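Local coordinates for plexin-A4 (Homo sapiens, PDB 4E74), which probably binds Rho-family GTPases through this ubiquitin-like cytoplasmic domain as part of plexin signalling, at residues A[60-72]-A[101-114]. Sequence-based numbering, arbitrary orientation.
Sequences PKAADMDLEWRQG and YQVPDGSVVALVSK
The Trp69 indole packs closely against Val103 and Pro104, with Ser107 near NE1; CG anti to the backbone N (chi1 178°) carries the ring there. Val103 CG2 sits over one face of the indole, 4.0 Å from the centroid of the Trp69 six-membered ring, a CH-pi contact, while Gln71 CG covers the opposite face. Pro104 CD approaches Trp69 CZ2 to 3.6 Å, and Val108 O lies in plane at the ring edge. Leu67, on the same close-packed sheet face, places CD1 3.7 Å from Val109 CB; with Leu111 it packs on Ile46 of helix 39-50. Strands 65-70 and 108-113 pair antiparallel as neighbours in the mixed sheet of a ubiquitin-like fold. Asp66 and Val112 exchange two backbone hydrogen bonds, as do Glu68 and Ala110. The face with Asp66, Glu68 and Arg70 mixes charged groups with Val108, Ala110 and Val112: Arg70 grips Glu68 side-on, NE and NH2 both donating to Glu68 OE1, and Ala110 CB sits against one face of the Arg70 guanidinium. Looser is the exposed end at Ala63, Asp64 and Lys114, where the extended Lys114 chain crosses Asp66 and NZ donates to Ala63 O (2.9 Å), whereas Asp66 OD1 stays 4.4 Å from Lys114 NZ, too far for a salt bridge. A water there links Asp64 O to Lys114 O.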
loop_
_atom_site.group_PDB
_atom_site.type_symbol
_atom_site.label_atom_id
_atom_site.label_comp_id
_atom_site.label_asym_id
_atom_site.label_seq_id
_atom_site.Cartn_x
_atom_site.Cartn_y
_atom_site.Cartn_z
ATOM N N PRO A 60 6.035 -3.215 -4.818
ATOM C CA PRO A 60 7.061 -3.675 -3.883
ATOM C C PRO A 60 6.946 -2.910 -2.567
ATOM O O PRO A 60 6.506 -1.767 -2.598
ATOM C CB PRO A 60 8.382 -3.340 -4.602
ATOM C CG PRO A 60 8.056 -2.673 -5.850
ATOM C CD PRO A 60 6.579 -2.578 -6.021
ATOM N N LYS A 61 7.303 -3.536 -1.444
ATOM C CA LYS A 61 7.239 -2.920 -0.131
ATOM C C LYS A 61 8.564 -2.234 0.173
ATOM O O LYS A 61 9.613 -2.758 -0.199
ATOM C CB LYS A 61 6.933 -3.979 0.963
ATOM C CG LYS A 61 5.580 -4.707 0.794
ATOM C CD LYS A 61 4.470 -3.723 0.446
ATOM N N ALA A 62 8.501 -1.099 0.852
ATOM C CA ALA A 62 9.731 -0.352 1.259
ATOM C C ALA A 62 10.764 -1.250 1.954
ATOM O O ALA A 62 11.980 -1.089 1.733
ATOM C CB ALA A 62 9.366 0.814 2.131
ATOM N N ALA A 63 10.290 -2.144 2.815
ATOM C CA ALA A 63 11.188 -3.020 3.608
ATOM C C ALA A 63 11.872 -4.092 2.779
ATOM O O ALA A 63 12.862 -4.696 3.246
ATOM C CB ALA A 63 10.439 -3.636 4.801
ATOM N N ASP A 64 11.396 -4.332 1.544
ATOM C CA ASP A 64 12.004 -5.302 0.664
ATOM C C ASP A 64 12.949 -4.693 -0.365
ATOM O O ASP A 64 13.444 -5.397 -1.233
ATOM C CB ASP A 64 10.908 -6.104 -0.067
ATOM C CG ASP A 64 10.051 -6.948 0.889
ATOM O OD1 ASP A 64 10.499 -7.291 2.024
ATOM O OD2 ASP A 64 8.905 -7.253 0.501
ATOM N N MET A 65 13.184 -3.370 -0.263
ATOM C CA MET A 65 13.980 -2.591 -1.225
ATOM C C MET A 65 15.043 -1.826 -0.423
ATOM O O MET A 65 14.842 -1.567 0.758
ATOM C CB MET A 65 13.093 -1.536 -1.921
ATOM C CG MET A 65 11.872 -2.067 -2.659
ATOM S SD MET A 65 12.289 -3.276 -3.916
ATOM C CE MET A 65 13.092 -2.228 -5.075
ATOM N N ASP A 66 16.113 -1.455 -1.090
ATOM C CA ASP A 66 17.145 -0.554 -0.516
ATOM C C ASP A 66 17.291 0.697 -1.385
ATOM O O ASP A 66 17.179 0.664 -2.611
ATOM C CB ASP A 66 18.510 -1.286 -0.406
ATOM C CG ASP A 66 18.666 -2.047 0.861
ATOM O OD1 ASP A 66 18.400 -1.523 1.984
ATOM O OD2 ASP A 66 19.119 -3.248 0.750
ATOM N N LEU A 67 17.611 1.835 -0.733
ATOM C CA LEU A 67 17.880 3.067 -1.411
ATOM C C LEU A 67 19.338 3.160 -1.833
ATOM O O LEU A 67 20.226 3.071 -0.984
ATOM C CB LEU A 67 17.561 4.263 -0.490
ATOM C CG LEU A 67 17.652 5.673 -1.094
ATOM C CD1 LEU A 67 16.718 5.893 -2.304
ATOM C CD2 LEU A 67 17.411 6.707 0.004
ATOM N N GLU A 68 19.572 3.362 -3.115
ATOM C CA GLU A 68 20.947 3.473 -3.642
ATOM C C GLU A 68 21.217 4.897 -4.083
ATOM O O GLU A 68 20.556 5.419 -4.993
ATOM C CB GLU A 68 21.141 2.539 -4.812
ATOM C CG GLU A 68 22.572 2.426 -5.358
ATOM C CD GLU A 68 22.640 1.535 -6.561
ATOM O OE1 GLU A 68 21.945 1.807 -7.574
ATOM O OE2 GLU A 68 23.476 0.587 -6.514
ATOM N N TRP A 69 22.183 5.547 -3.438
ATOM C CA TRP A 69 22.624 6.891 -3.864
ATOM C C TRP A 69 23.666 6.804 -4.948
ATOM O O TRP A 69 24.756 6.255 -4.731
ATOM C CB TRP A 69 23.156 7.641 -2.632
ATOM C CG TRP A 69 23.693 9.033 -2.868
ATOM C CD1 TRP A 69 23.514 9.865 -3.947
ATOM C CD2 TRP A 69 24.550 9.766 -1.927
ATOM N NE1 TRP A 69 24.197 11.090 -3.759
ATOM C CE2 TRP A 69 24.830 11.064 -2.544
ATOM C CE3 TRP A 69 25.090 9.468 -0.677
ATOM C CZ2 TRP A 69 25.638 11.996 -1.907
ATOM C CZ3 TRP A 69 25.874 10.449 -0.038
ATOM C CH2 TRP A 69 26.138 11.657 -0.657
ATOM N N ARG A 70 23.320 7.234 -6.148
ATOM C CA ARG A 70 24.228 7.246 -7.300
ATOM C C ARG A 70 24.935 8.596 -7.393
ATOM O O ARG A 70 24.431 9.558 -8.009
ATOM C CB ARG A 70 23.503 6.894 -8.601
ATOM C CG ARG A 70 22.853 5.518 -8.525
ATOM C CD ARG A 70 22.292 5.029 -9.859
ATOM N NE ARG A 70 21.796 3.689 -9.657
ATOM C CZ ARG A 70 21.276 2.903 -10.599
ATOM N NH1 ARG A 70 21.116 3.348 -11.828
ATOM N NH2 ARG A 70 20.913 1.669 -10.274
ATOM N N GLN A 71 26.072 8.695 -6.690
ATOM C CA GLN A 71 26.837 9.948 -6.580
ATOM C C GLN A 71 27.385 10.420 -7.923
ATOM O O GLN A 71 27.695 9.618 -8.802
ATOM C CB GLN A 71 28.050 9.739 -5.654
ATOM C CG GLN A 71 27.718 9.480 -4.220
ATOM C CD GLN A 71 28.943 9.545 -3.323
ATOM O OE1 GLN A 71 30.108 9.462 -3.792
ATOM N NE2 GLN A 71 28.700 9.648 -1.996
ATOM N N GLY A 72 27.613 11.729 -8.020
ATOM C CA GLY A 72 28.282 12.296 -9.182
ATOM C C GLY A 72 29.694 11.725 -9.342
ATOM O O GLY A 72 30.225 11.642 -10.460
ATOM N N TYR A 101 23.203 11.540 6.143
ATOM C CA TYR A 101 24.151 11.178 5.082
ATOM C C TYR A 101 24.658 12.344 4.224
ATOM O O TYR A 101 25.498 12.165 3.349
ATOM C CB TYR A 101 23.524 10.118 4.164
ATOM C CG TYR A 101 23.342 8.712 4.729
ATOM C CD1 TYR A 101 24.444 7.850 4.920
ATOM C CD2 TYR A 101 22.081 8.184 4.953
ATOM C CE1 TYR A 101 24.252 6.560 5.366
ATOM C CE2 TYR A 101 21.863 6.896 5.401
ATOM C CZ TYR A 101 22.964 6.051 5.575
ATOM O OH TYR A 101 22.809 4.750 5.955
ATOM N N GLN A 102 24.128 13.558 4.483
ATOM C CA GLN A 102 24.508 14.758 3.780
ATOM C C GLN A 102 24.272 14.645 2.280
ATOM O O GLN A 102 25.059 15.086 1.432
ATOM C CB GLN A 102 25.963 15.163 4.136
ATOM C CG GLN A 102 26.131 15.474 5.602
ATOM C CD GLN A 102 27.546 15.949 5.919
ATOM O OE1 GLN A 102 28.496 15.251 5.646
ATOM N NE2 GLN A 102 27.676 17.157 6.486
ATOM N N VAL A 103 23.080 14.108 1.928
ATOM C CA VAL A 103 22.715 13.968 0.532
ATOM C C VAL A 103 22.252 15.318 -0.033
ATOM O O VAL A 103 21.327 15.886 0.494
ATOM C CB VAL A 103 21.605 12.905 0.352
ATOM C CG1 VAL A 103 21.196 12.833 -1.099
ATOM C CG2 VAL A 103 22.110 11.538 0.859
ATOM N N PRO A 104 22.927 15.835 -1.083
ATOM C CA PRO A 104 22.558 17.120 -1.672
ATOM C C PRO A 104 21.241 17.103 -2.403
ATOM O O PRO A 104 20.835 16.050 -2.927
ATOM C CB PRO A 104 23.661 17.383 -2.696
ATOM C CG PRO A 104 24.811 16.543 -2.304
ATOM C CD PRO A 104 24.228 15.343 -1.589
ATOM N N ASP A 105 20.580 18.267 -2.476
ATOM C CA ASP A 105 19.377 18.379 -3.274
ATOM C C ASP A 105 19.698 18.023 -4.719
ATOM O O ASP A 105 20.792 18.364 -5.246
ATOM C CB ASP A 105 18.816 19.817 -3.195
ATOM C CG ASP A 105 17.583 20.031 -4.100
ATOM O OD1 ASP A 105 16.493 19.641 -3.722
ATOM O OD2 ASP A 105 17.723 20.606 -5.212
ATOM N N GLY A 106 18.785 17.291 -5.380
ATOM C CA GLY A 106 18.964 16.889 -6.741
ATOM C C GLY A 106 19.759 15.612 -6.992
ATOM O O GLY A 106 19.934 15.189 -8.138
ATOM N N SER A 107 20.204 14.980 -5.925
ATOM C CA SER A 107 20.950 13.707 -6.047
ATOM C C SER A 107 20.117 12.638 -6.777
ATOM O O SER A 107 18.887 12.532 -6.600
ATOM C CB SER A 107 21.311 13.200 -4.653
ATOM O OG SER A 107 22.228 14.087 -4.000
ATOM N N VAL A 108 20.833 11.796 -7.527
ATOM C CA VAL A 108 20.249 10.666 -8.274
ATOM C C VAL A 108 20.208 9.449 -7.362
ATOM O O VAL A 108 21.192 9.122 -6.698
ATOM C CB VAL A 108 21.059 10.317 -9.536
ATOM C CG1 VAL A 108 20.438 9.105 -10.278
ATOM C CG2 VAL A 108 21.157 11.516 -10.477
ATOM N N VAL A 109 19.065 8.763 -7.319
ATOM C CA VAL A 109 18.857 7.598 -6.473
ATOM C C VAL A 109 18.111 6.526 -7.243
ATOM O O VAL A 109 17.455 6.844 -8.262
ATOM C CB VAL A 109 18.093 7.877 -5.155
ATOM C CG1 VAL A 109 18.798 8.947 -4.309
ATOM C CG2 VAL A 109 16.634 8.290 -5.448
ATOM N N ALA A 110 18.265 5.273 -6.795
ATOM C CA ALA A 110 17.508 4.128 -7.337
ATOM C C ALA A 110 17.032 3.258 -6.209
ATOM O O ALA A 110 17.578 3.276 -5.097
ATOM C CB ALA A 110 18.389 3.292 -8.288
ATOM N N LEU A 111 15.941 2.517 -6.435
ATOM C CA LEU A 111 15.529 1.500 -5.504
ATOM C C LEU A 111 15.981 0.127 -6.048
ATOM O O LEU A 111 15.753 -0.208 -7.242
ATOM C CB LEU A 111 14.005 1.496 -5.298
ATOM C CG LEU A 111 13.421 2.752 -4.676
ATOM C CD1 LEU A 111 11.906 2.566 -4.526
ATOM C CD2 LEU A 111 14.081 3.033 -3.309
ATOM N N VAL A 112 16.649 -0.626 -5.192
ATOM C CA VAL A 112 17.276 -1.922 -5.506
ATOM C C VAL A 112 16.643 -3.027 -4.688
ATOM O O VAL A 112 16.502 -2.948 -3.480
ATOM C CB VAL A 112 18.811 -1.857 -5.242
ATOM C CG1 VAL A 112 19.488 -3.203 -5.562
ATOM C CG2 VAL A 112 19.430 -0.761 -6.072
ATOM N N SER A 113 16.245 -4.118 -5.357
ATOM C CA SER A 113 15.681 -5.238 -4.637
ATOM C C SER A 113 16.704 -5.962 -3.739
ATOM O O SER A 113 17.879 -6.025 -4.063
ATOM C CB SER A 113 15.108 -6.282 -5.626
ATOM O OG SER A 113 14.020 -5.727 -6.337
ATOM N N LYS A 114 16.238 -6.481 -2.620
ATOM C CA LYS A 114 17.086 -7.266 -1.693
ATOM C C LYS A 114 17.115 -8.741 -2.094
ATOM O O LYS A 114 16.063 -9.333 -2.428
ATOM C CB LYS A 114 16.568 -7.179 -0.282
ATOM C CG LYS A 114 16.600 -5.792 0.363
ATOM C CD LYS A 114 16.075 -5.817 1.783
ATOM C CE LYS A 114 16.030 -4.429 2.397
ATOM N NZ LYS A 114 15.667 -4.470 3.838
HETATM O O HOH W 1 13.371 -8.109 -2.046
HETATM O O HOH W 2 23.738 12.099 -7.334
#